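PDB 3QFE: putative dihydrodipicolinate synthase family protein from Coccidioides immitis, which belongs to the dihydrodipicolinate synthase family, whose members are built on a TIM barrel, but has no established function of its own. Local coordinates for residues 140-145 / 168-173; 172-177 / 194-199; 223-228 / 309-314; 266-271 / 301-306. All blocks are in the same frame, centred on the assembly; numbering follows the deposited sequence.

Interaction 1 (140-145 / 168-173); sequences LPVVIY and NPNVVG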
# COMPACT_ATOMS: atom_id res chain seq x y z
N LEU A 140 -12.98 10.54 -7.75
CA LEU A 140 -12.49 9.17 -7.79
C LEU A 140 -13.14 8.33 -6.68
O LEU A 140 -13.50 8.87 -5.62
CB LEU A 140 -10.95 9.13 -7.66
CG LEU A 140 -10.06 9.57 -8.85
CD1 LEU A 140 -8.59 9.56 -8.47
CD2 LEU A 140 -10.27 8.76 -10.14
N PRO A 141 -13.30 7.02 -6.90
CA PRO A 141 -13.82 6.15 -5.82
C PRO A 141 -12.91 6.15 -4.57
O PRO A 141 -11.69 6.21 -4.70
CB PRO A 141 -13.85 4.76 -6.47
CG PRO A 141 -13.85 4.99 -7.95
CD PRO A 141 -13.16 6.31 -8.19
N VAL A 142 -13.51 6.04 -3.40
CA VAL A 142 -12.82 6.26 -2.13
C VAL A 142 -12.62 4.97 -1.32
O VAL A 142 -13.54 4.21 -1.11
CB VAL A 142 -13.59 7.32 -1.28
CG1 VAL A 142 -13.12 7.34 0.18
CG2 VAL A 142 -13.49 8.70 -1.93
N VAL A 143 -11.38 4.74 -0.87
CA VAL A 143 -11.09 3.65 0.06
C VAL A 143 -10.72 4.27 1.42
O VAL A 143 -9.79 5.09 1.52
CB VAL A 143 -9.95 2.71 -0.46
CG1 VAL A 143 -9.71 1.56 0.52
CG2 VAL A 143 -10.32 2.13 -1.82
N ILE A 144 -11.46 3.88 2.45
CA ILE A 144 -11.22 4.34 3.81
C ILE A 144 -9.88 3.77 4.22
O ILE A 144 -9.61 2.58 3.99
CB ILE A 144 -12.32 3.85 4.78
CG1 ILE A 144 -13.67 4.47 4.39
CG2 ILE A 144 -11.98 4.18 6.23
CD1 ILE A 144 -14.89 3.72 4.97
N TYR A 145 -9.03 4.63 4.76
CA TYR A 145 -7.71 4.23 5.23
C TYR A 145 -7.76 4.30 6.74
O TYR A 145 -7.73 5.38 7.32
CB TYR A 145 -6.65 5.19 4.70
CG TYR A 145 -5.19 4.77 4.82
CD1 TYR A 145 -4.20 5.53 4.18
CD2 TYR A 145 -4.78 3.64 5.57
CE1 TYR A 145 -2.85 5.20 4.27
CE2 TYR A 145 -3.42 3.30 5.68
CZ TYR A 145 -2.46 4.08 5.02
OH TYR A 145 -1.10 3.78 5.08
N ASN A 168 -22.78 6.06 1.26
CA ASN A 168 -21.87 6.61 0.26
C ASN A 168 -21.43 5.59 -0.80
O ASN A 168 -20.38 4.98 -0.64
CB ASN A 168 -20.62 7.16 0.94
CG ASN A 168 -20.92 8.28 1.90
OD1 ASN A 168 -21.51 9.29 1.52
ND2 ASN A 168 -20.49 8.12 3.15
N PRO A 169 -22.20 5.45 -1.90
CA PRO A 169 -21.88 4.44 -2.93
C PRO A 169 -20.54 4.70 -3.64
O PRO A 169 -20.01 3.82 -4.31
CB PRO A 169 -23.04 4.57 -3.93
CG PRO A 169 -24.11 5.39 -3.22
CD PRO A 169 -23.37 6.28 -2.26
N ASN A 170 -19.99 5.90 -3.49
CA ASN A 170 -18.66 6.19 -4.01
C ASN A 170 -17.55 5.69 -3.07
O ASN A 170 -16.36 5.81 -3.38
CB ASN A 170 -18.53 7.69 -4.30
CG ASN A 170 -17.31 8.04 -5.11
OD1 ASN A 170 -16.95 7.32 -6.05
ND2 ASN A 170 -16.67 9.15 -4.77
N VAL A 171 -17.93 5.16 -1.91
CA VAL A 171 -16.96 4.51 -1.03
C VAL A 171 -16.93 3.06 -1.44
O VAL A 171 -17.97 2.38 -1.43
CB VAL A 171 -17.31 4.65 0.47
CG1 VAL A 171 -16.57 3.61 1.32
CG2 VAL A 171 -17.03 6.10 0.96
N VAL A 172 -15.74 2.59 -1.80
CA VAL A 172 -15.61 1.26 -2.39
C VAL A 172 -14.67 0.28 -1.65
O VAL A 172 -14.36 -0.78 -2.18
CB VAL A 172 -15.15 1.36 -3.88
CG1 VAL A 172 -16.24 2.04 -4.72
CG2 VAL A 172 -13.82 2.10 -4.00
N GLY A 173 -14.23 0.63 -0.45
CA GLY A 173 -13.43 -0.27 0.33
C GLY A 173 -12.84 0.36 1.58
O GLY A 173 -13.13 1.51 1.87
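Val142 and Val171 sit side by side on strands 142-146 and 171-176, parallel neighbours in the TIM barrel that helix 158-167 joins in a beta-alpha-beta crossover. Their backbone bonds follow the parallel pattern, in which one residue serves its partner strand with both polar atoms. Val142 N donates to Asn170 O (2.9 Å), while Val142 O receives Val172 N (2.8 Å). Farther along, Ile144 N reaches Gly173 O at 3.0 Å. The pairing slips by one residue at Val172, where the backbone turns out of the extended form (psi 10°), and the short segments 142-145 and 171-173 are inclined at 58°.

A side-chain amide adds a different polar link. The CG of Asn170 lies anti to the backbone N (chi1 -167°), which turns the amide back across the Leu140-Pro141 peptide. Its ND2 meets Leu140 O at 3.3 Å, but the bond is bent and the donor stands above the carbonyl plane; the stronger partner of this ND2 is Ser135 O, on the helix that leads into the first strand.

Apolar contacts complete the pairing. On the side of Val142 and Val171, Ile144 CD1 touches Val171 CG1 at 4.0 Å, with Phe131 of helix 124-137 against the isoleucine. From the other face, Val143 CG2 meets Val172 CG2 at 4.1 Å. Where the strands begin, the CB of Pro141 is packed 3.6 Å from the CG2 branch of Val172.

Interaction 2 (172-177 / 194-199); sequences VGVKLT and AAFSVF
Phe199, Val174 and Phe196 lose more surface than any other residues where strand 171-176 meets strand 197-200, the two strands of a beta-alpha-beta unit completed by helix 181-190. Phe199 is held by its main chain at both ends: its N donates to Val174 O (3.0 Å), and its O receives Leu176 N (2.8 Å). Its side chain emerges on the same face of the sheet as those of Lys175 and Ser197, with the Val174 carbonyl oxygen near the ring edge; beyond, the ring meets Trp15 edge-to-face.

Val174 works on the opposite face. Its CG1 is placed between the backbone N and the carbonyl carbon (chi1 58°), a setting that directs this methyl to Phe196 CE2, 3.7 Å away, and also to Val198 CG1 at 4.1 Å. Val198 CG1 in turn touches Leu176 CD1 (3.6 Å), extending the apolar row along the strands.

Phe196 comes just before its strand and folds its ring over Gly173. The glycine CA lies 3.6 Å from the centroid of the Phe196 ring and only 16° off its normal, a CH-pi contact over the face. Ile161 and Ala165 of helix 158-167 also border this ring. Alongside it, Val174 N bonds to Ser197 O at 3.2 Å.

The chemistry is thus divided: every hydrogen bond between the two segments joins main-chain groups and so fixes the register, whereas the side chains fill the space toward helix 158-167, where the Phe196 ring lies directly on the backbone of Gly173.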
# COMPACT_ATOMS: atom_id res chain seq x y z
N VAL A 172 -15.74 2.59 -1.80
CA VAL A 172 -15.61 1.26 -2.39
C VAL A 172 -14.67 0.28 -1.65
O VAL A 172 -14.36 -0.78 -2.18
CB VAL A 172 -15.15 1.36 -3.88
CG1 VAL A 172 -16.24 2.04 -4.72
CG2 VAL A 172 -13.82 2.10 -4.00
N GLY A 173 -14.23 0.63 -0.45
CA GLY A 173 -13.43 -0.27 0.33
C GLY A 173 -12.84 0.36 1.58
O GLY A 173 -13.13 1.51 1.87
N VAL A 174 -12.01 -0.40 2.29
CA VAL A 174 -11.34 0.04 3.51
C VAL A 174 -9.99 -0.71 3.53
O VAL A 174 -9.96 -1.86 3.14
CB VAL A 174 -12.20 -0.25 4.81
CG1 VAL A 174 -12.54 -1.75 4.97
CG2 VAL A 174 -11.49 0.23 6.07
N LYS A 175 -8.90 -0.04 3.89
CA LYS A 175 -7.68 -0.71 4.29
C LYS A 175 -7.65 -0.73 5.80
O LYS A 175 -7.63 0.32 6.44
CB LYS A 175 -6.43 0.00 3.76
CG LYS A 175 -5.08 -0.55 4.33
CD LYS A 175 -3.85 0.07 3.65
CE LYS A 175 -2.50 -0.13 4.41
NZ LYS A 175 -1.28 0.47 3.65
N LEU A 176 -7.66 -1.93 6.38
CA LEU A 176 -7.47 -2.11 7.82
C LEU A 176 -5.99 -2.42 8.09
O LEU A 176 -5.43 -3.32 7.49
CB LEU A 176 -8.35 -3.23 8.34
CG LEU A 176 -9.84 -3.17 8.00
CD1 LEU A 176 -10.45 -4.56 8.10
CD2 LEU A 176 -10.55 -2.23 8.95
N THR A 177 -5.34 -1.67 8.97
CA THR A 177 -3.90 -1.84 9.14
C THR A 177 -3.61 -3.06 10.00
O THR A 177 -2.80 -3.92 9.61
CB THR A 177 -3.23 -0.61 9.76
OG1 THR A 177 -3.86 -0.32 11.02
CG2 THR A 177 -3.30 0.60 8.78
N ALA A 194 -19.07 -7.17 -4.25
CA ALA A 194 -19.20 -6.52 -5.56
C ALA A 194 -19.26 -5.01 -5.48
O ALA A 194 -19.05 -4.31 -6.48
CB ALA A 194 -20.41 -7.08 -6.33
N ALA A 195 -19.54 -4.50 -4.28
CA ALA A 195 -19.61 -3.06 -4.05
C ALA A 195 -18.52 -2.53 -3.11
O ALA A 195 -18.46 -1.32 -2.85
CB ALA A 195 -20.99 -2.68 -3.50
N PHE A 196 -17.66 -3.40 -2.59
CA PHE A 196 -16.80 -3.02 -1.47
C PHE A 196 -15.71 -4.06 -1.23
O PHE A 196 -16.00 -5.24 -1.15
CB PHE A 196 -17.67 -2.80 -0.22
CG PHE A 196 -16.96 -2.14 0.93
CD1 PHE A 196 -17.00 -0.76 1.09
CD2 PHE A 196 -16.30 -2.90 1.89
CE1 PHE A 196 -16.36 -0.14 2.18
CE2 PHE A 196 -15.66 -2.30 2.98
CZ PHE A 196 -15.69 -0.92 3.12
N SER A 197 -14.46 -3.60 -1.11
CA SER A 197 -13.29 -4.48 -0.98
C SER A 197 -12.61 -4.22 0.36
O SER A 197 -12.22 -3.09 0.65
CB SER A 197 -12.27 -4.20 -2.10
OG SER A 197 -12.75 -4.57 -3.37
N VAL A 198 -12.46 -5.26 1.17
CA VAL A 198 -11.72 -5.14 2.41
C VAL A 198 -10.25 -5.53 2.19
O VAL A 198 -9.95 -6.58 1.61
CB VAL A 198 -12.31 -6.02 3.52
CG1 VAL A 198 -11.60 -5.74 4.85
CG2 VAL A 198 -13.83 -5.80 3.68
N PHE A 199 -9.33 -4.70 2.65
CA PHE A 199 -7.92 -5.05 2.53
C PHE A 199 -7.32 -5.12 3.90
O PHE A 199 -7.54 -4.24 4.72
CB PHE A 199 -7.15 -4.02 1.71
CG PHE A 199 -7.55 -3.94 0.27
CD1 PHE A 199 -7.01 -4.82 -0.67
CD2 PHE A 199 -8.44 -2.97 -0.16
CE1 PHE A 199 -7.38 -4.74 -2.04
CE2 PHE A 199 -8.80 -2.88 -1.51
CZ PHE A 199 -8.27 -3.77 -2.45

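Interaction 3 (223-228 / 309-314); sequences NVFPKT and EVAAIE
The carboxylate of Glu314 reaches across to the first turn of helix 226-237, whose N-cap position is held by Phe225, and supplies all the hydrogen bonds of this contact. OE1 is gripped twice by Thr228: the backbone N arrives at 2.8 Å on the syn lone pair, and the hydroxyl OG1 donates from 2.7 Å nearly along the C-O axis. OE2, also through its syn lone pair, accepts Lys227 N at 3.2 Å. An extended start (chi1 180°) followed by a bend at chi2 (87°) brings the carboxylate there. A negative group at a helix N-terminus probably gains from the helix dipole as well. A calcium ion bound at Ala315 and Ser318 is about 8 Å from the Glu314 side chain.

Apolar contact is centred on the Phe225 ring. Val310 CG1 comes over one face, 3.4 Å from Phe225 CD2, while Ala311 CB lies 3.9 Å from Phe225 CE1. The CB and CG of Glu314 pass close to CD1 of the same ring, which Phe272 also meets.

Among its neighbours, the contact ties helix 226-237, which follows barrel strand 216-218, to the C-terminal helix 297-317, with helix 241-254 packed on Val310 and Ile313.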
# COMPACT_ATOMS: atom_id res chain seq x y z
N ASN A 223 7.16 -4.70 -1.47
CA ASN A 223 8.25 -3.83 -1.95
C ASN A 223 9.53 -4.62 -2.12
O ASN A 223 10.32 -4.35 -3.03
CB ASN A 223 8.57 -2.71 -0.95
CG ASN A 223 7.71 -1.49 -1.15
OD1 ASN A 223 7.86 -0.75 -2.13
ND2 ASN A 223 6.83 -1.22 -0.18
N VAL A 224 9.75 -5.58 -1.22
CA VAL A 224 11.03 -6.26 -1.14
C VAL A 224 11.08 -7.50 -2.04
O VAL A 224 12.01 -7.65 -2.83
CB VAL A 224 11.35 -6.63 0.30
CG1 VAL A 224 12.80 -7.10 0.40
CG2 VAL A 224 11.12 -5.42 1.20
N PHE A 225 10.07 -8.36 -1.92
CA PHE A 225 9.98 -9.59 -2.69
C PHE A 225 8.61 -9.73 -3.34
O PHE A 225 7.79 -10.53 -2.93
CB PHE A 225 10.31 -10.78 -1.79
CG PHE A 225 11.68 -10.69 -1.15
CD1 PHE A 225 12.81 -10.67 -1.93
CD2 PHE A 225 11.82 -10.62 0.22
CE1 PHE A 225 14.07 -10.57 -1.34
CE2 PHE A 225 13.06 -10.55 0.81
CZ PHE A 225 14.19 -10.52 0.04
N PRO A 226 8.33 -8.93 -4.38
CA PRO A 226 6.97 -8.92 -4.89
C PRO A 226 6.51 -10.23 -5.52
O PRO A 226 5.33 -10.59 -5.39
CB PRO A 226 6.99 -7.77 -5.91
CG PRO A 226 8.43 -7.60 -6.30
CD PRO A 226 9.19 -7.91 -5.04
N LYS A 227 7.42 -10.95 -6.19
CA LYS A 227 7.05 -12.21 -6.85
C LYS A 227 6.64 -13.24 -5.81
O LYS A 227 5.63 -13.95 -5.96
CB LYS A 227 8.20 -12.77 -7.69
CG LYS A 227 8.03 -12.67 -9.19
CD LYS A 227 6.64 -13.14 -9.66
CE LYS A 227 6.73 -13.98 -10.90
NZ LYS A 227 5.39 -14.30 -11.42
N THR A 228 7.44 -13.33 -4.74
CA THR A 228 7.13 -14.23 -3.63
C THR A 228 5.76 -13.92 -3.02
O THR A 228 4.93 -14.81 -2.89
CB THR A 228 8.24 -14.25 -2.56
OG1 THR A 228 9.49 -14.53 -3.20
CG2 THR A 228 7.99 -15.32 -1.52
N GLU A 309 17.09 -16.20 2.83
CA GLU A 309 16.39 -17.39 2.35
C GLU A 309 15.29 -17.03 1.35
O GLU A 309 15.17 -17.64 0.30
CB GLU A 309 15.82 -18.24 3.49
CG GLU A 309 15.04 -19.47 2.99
CD GLU A 309 14.45 -20.35 4.11
OE1 GLU A 309 14.56 -21.59 4.01
OE2 GLU A 309 13.86 -19.81 5.08
N VAL A 310 14.47 -16.04 1.71
CA VAL A 310 13.40 -15.57 0.82
C VAL A 310 13.97 -14.89 -0.44
O VAL A 310 13.39 -15.00 -1.51
CB VAL A 310 12.40 -14.68 1.60
CG1 VAL A 310 11.43 -13.99 0.66
CG2 VAL A 310 11.63 -15.54 2.59
N ALA A 311 15.12 -14.22 -0.32
CA ALA A 311 15.84 -13.72 -1.48
C ALA A 311 16.15 -14.83 -2.48
O ALA A 311 15.96 -14.65 -3.68
CB ALA A 311 17.12 -12.98 -1.08
N ALA A 312 16.60 -15.98 -1.98
CA ALA A 312 16.92 -17.11 -2.86
C ALA A 312 15.66 -17.66 -3.53
O ALA A 312 15.69 -18.06 -4.69
CB ALA A 312 17.66 -18.22 -2.10
N ILE A 313 14.56 -17.63 -2.79
CA ILE A 313 13.26 -18.04 -3.34
C ILE A 313 12.81 -17.07 -4.44
O ILE A 313 12.32 -17.50 -5.49
CB ILE A 313 12.19 -18.16 -2.23
CG1 ILE A 313 12.45 -19.44 -1.38
CG2 ILE A 313 10.77 -18.14 -2.83
CD1 ILE A 313 11.62 -19.47 -0.11
N GLU A 314 12.98 -15.77 -4.18
CA GLU A 314 12.64 -14.74 -5.16
C GLU A 314 13.51 -14.84 -6.44
O GLU A 314 13.02 -14.69 -7.55
CB GLU A 314 12.77 -13.37 -4.52
CG GLU A 314 12.45 -12.18 -5.46
CD GLU A 314 10.96 -11.81 -5.49
OE1 GLU A 314 10.13 -12.51 -4.86
OE2 GLU A 314 10.61 -10.82 -6.15

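Interaction 4 (266-271 / 301-306); sequences KYAAAI and QEVRKV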
# COMPACT_ATOMS: atom_id res chain seq x y z
N LYS A 266 12.67 0.55 3.41
CA LYS A 266 13.40 1.21 2.30
C LYS A 266 14.75 0.54 2.01
O LYS A 266 15.10 0.34 0.85
CB LYS A 266 13.61 2.70 2.55
CG LYS A 266 12.32 3.51 2.65
CD LYS A 266 12.59 5.02 2.62
CE LYS A 266 12.91 5.44 1.20
NZ LYS A 266 13.02 6.90 1.03
N TYR A 267 15.48 0.19 3.06
CA TYR A 267 16.81 -0.41 2.91
C TYR A 267 16.70 -1.83 2.33
O TYR A 267 17.53 -2.25 1.51
CB TYR A 267 17.58 -0.40 4.23
CG TYR A 267 18.88 -1.17 4.14
CD1 TYR A 267 20.01 -0.60 3.52
CD2 TYR A 267 18.96 -2.49 4.58
CE1 TYR A 267 21.18 -1.33 3.39
CE2 TYR A 267 20.14 -3.22 4.44
CZ TYR A 267 21.24 -2.63 3.85
OH TYR A 267 22.41 -3.36 3.70
N ALA A 268 15.68 -2.57 2.75
CA ALA A 268 15.48 -3.92 2.22
C ALA A 268 15.16 -3.84 0.73
O ALA A 268 15.72 -4.56 -0.08
CB ALA A 268 14.38 -4.65 2.99
N ALA A 269 14.28 -2.91 0.36
CA ALA A 269 13.97 -2.68 -1.05
C ALA A 269 15.23 -2.28 -1.80
O ALA A 269 15.46 -2.74 -2.92
CB ALA A 269 12.91 -1.62 -1.19
N ALA A 270 16.08 -1.47 -1.17
CA ALA A 270 17.31 -1.02 -1.82
C ALA A 270 18.18 -2.21 -2.22
O ALA A 270 18.79 -2.21 -3.30
CB ALA A 270 18.09 -0.08 -0.94
N ILE A 271 18.26 -3.23 -1.37
CA ILE A 271 19.24 -4.26 -1.66
C ILE A 271 18.66 -5.48 -2.32
O ILE A 271 19.39 -6.36 -2.78
CB ILE A 271 20.11 -4.62 -0.43
CG1 ILE A 271 19.24 -5.12 0.73
CG2 ILE A 271 21.02 -3.44 -0.05
CD1 ILE A 271 19.99 -6.08 1.62
N GLN A 301 22.72 -5.33 8.89
CA GLN A 301 23.22 -6.72 8.93
C GLN A 301 22.06 -7.70 9.13
O GLN A 301 21.94 -8.68 8.39
CB GLN A 301 24.33 -6.90 9.97
N GLU A 302 21.17 -7.39 10.08
CA GLU A 302 19.98 -8.19 10.39
C GLU A 302 19.08 -8.43 9.15
O GLU A 302 18.64 -9.55 8.89
CB GLU A 302 19.17 -7.53 11.52
CG GLU A 302 18.27 -8.46 12.37
CD GLU A 302 17.32 -7.67 13.32
OE1 GLU A 302 17.81 -7.05 14.30
OE2 GLU A 302 16.09 -7.67 13.08
N VAL A 303 18.84 -7.38 8.38
CA VAL A 303 18.07 -7.48 7.16
C VAL A 303 18.67 -8.51 6.21
O VAL A 303 17.95 -9.39 5.72
CB VAL A 303 17.93 -6.11 6.48
CG1 VAL A 303 17.27 -6.25 5.09
CG2 VAL A 303 17.12 -5.19 7.37
N ARG A 304 19.97 -8.43 5.98
CA ARG A 304 20.66 -9.33 5.08
C ARG A 304 20.62 -10.78 5.56
O ARG A 304 20.42 -11.70 4.76
CB ARG A 304 22.10 -8.87 4.83
CG ARG A 304 22.21 -7.42 4.38
CD ARG A 304 23.61 -7.04 3.89
NE ARG A 304 24.60 -7.03 4.98
CZ ARG A 304 25.04 -5.94 5.62
NH1 ARG A 304 24.60 -4.72 5.29
NH2 ARG A 304 25.93 -6.06 6.59
N LYS A 305 20.77 -11.00 6.87
CA LYS A 305 20.75 -12.36 7.41
C LYS A 305 19.35 -12.96 7.34
O LYS A 305 19.16 -14.05 6.79
CB LYS A 305 21.27 -12.41 8.86
N VAL A 306 18.38 -12.23 7.87
CA VAL A 306 17.02 -12.72 8.05
C VAL A 306 16.23 -12.85 6.75
O VAL A 306 15.26 -13.61 6.69
CB VAL A 306 16.27 -11.81 9.06
CG1 VAL A 306 14.75 -11.77 8.80
CG2 VAL A 306 16.59 -12.24 10.49
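Tyr267 begins the contact of helix 262-271 with helix 297-317 by offering both its ring and its hydroxyl. The ring edge faces Val303, whose CG1 lies 4.2 Å from Tyr267 CD2, near the ring plane. Past the ring, the hydroxyl oxygen accepts a hydrogen bond from Arg304 NH1 at 3.0 Å. The oxygen lies in the guanidinium plane at its edge, but off the line of the N-H, the angle at the hydrogen being 146°. Ring and guanidinium planes are steeply inclined to each other, and the two groups do not stack. Within its own helix, the backbone CA of Gln301 lies over one face of the guanidinium.

Ala268, next in sequence, meets the same methyl that borders the tyrosine: its CB is 3.9 Å from Val303 CG1. Met307 also touches this alanine.

One turn after Tyr267, Ile271 ends the helix. With chi1 at 59°, Ile271 tucks CG1 back over its own main chain, and the extended second torsion sends CD1 to Arg304 CG at 3.8 Å and, more distantly, to Val303 CG1 at 4.4 Å. The arginine therefore presents its aliphatic part to the isoleucine and its charged end to the tyrosine.

The segments 266-271 and 301-306, their axes 10.3 Å apart at closest and inclined at 56°, make a modest contact. It belongs to the helical C-terminal region that follows the barrel, a feature familiar from dihydrodipicolinate synthase relatives.

In the fold
Interactions 1 and 2 are consecutive steps round the barrel wall: both use strand 171-176, share Val172 and Gly173, and are connected by the probable hydrogen bond between Ile144 O and Lys175 N (2.7 Å). Interactions 3 and 4 both hold helix 297-317, their centres about 12 Å apart, with interaction 4 nested inside the loop that interaction 3 closes; Val224 packs against Ala268 between them. Interactions 1 to 3 are buried, interaction 2 most fully, whereas interaction 4 reaches the surface through Arg304. In the sheet, main-chain bonds predominate. Between helices, side chains do the bonding: a carboxylate taking backbone N-H groups and a hydroxyl in interaction 3, an arginine bonded to a tyrosine in interaction 4.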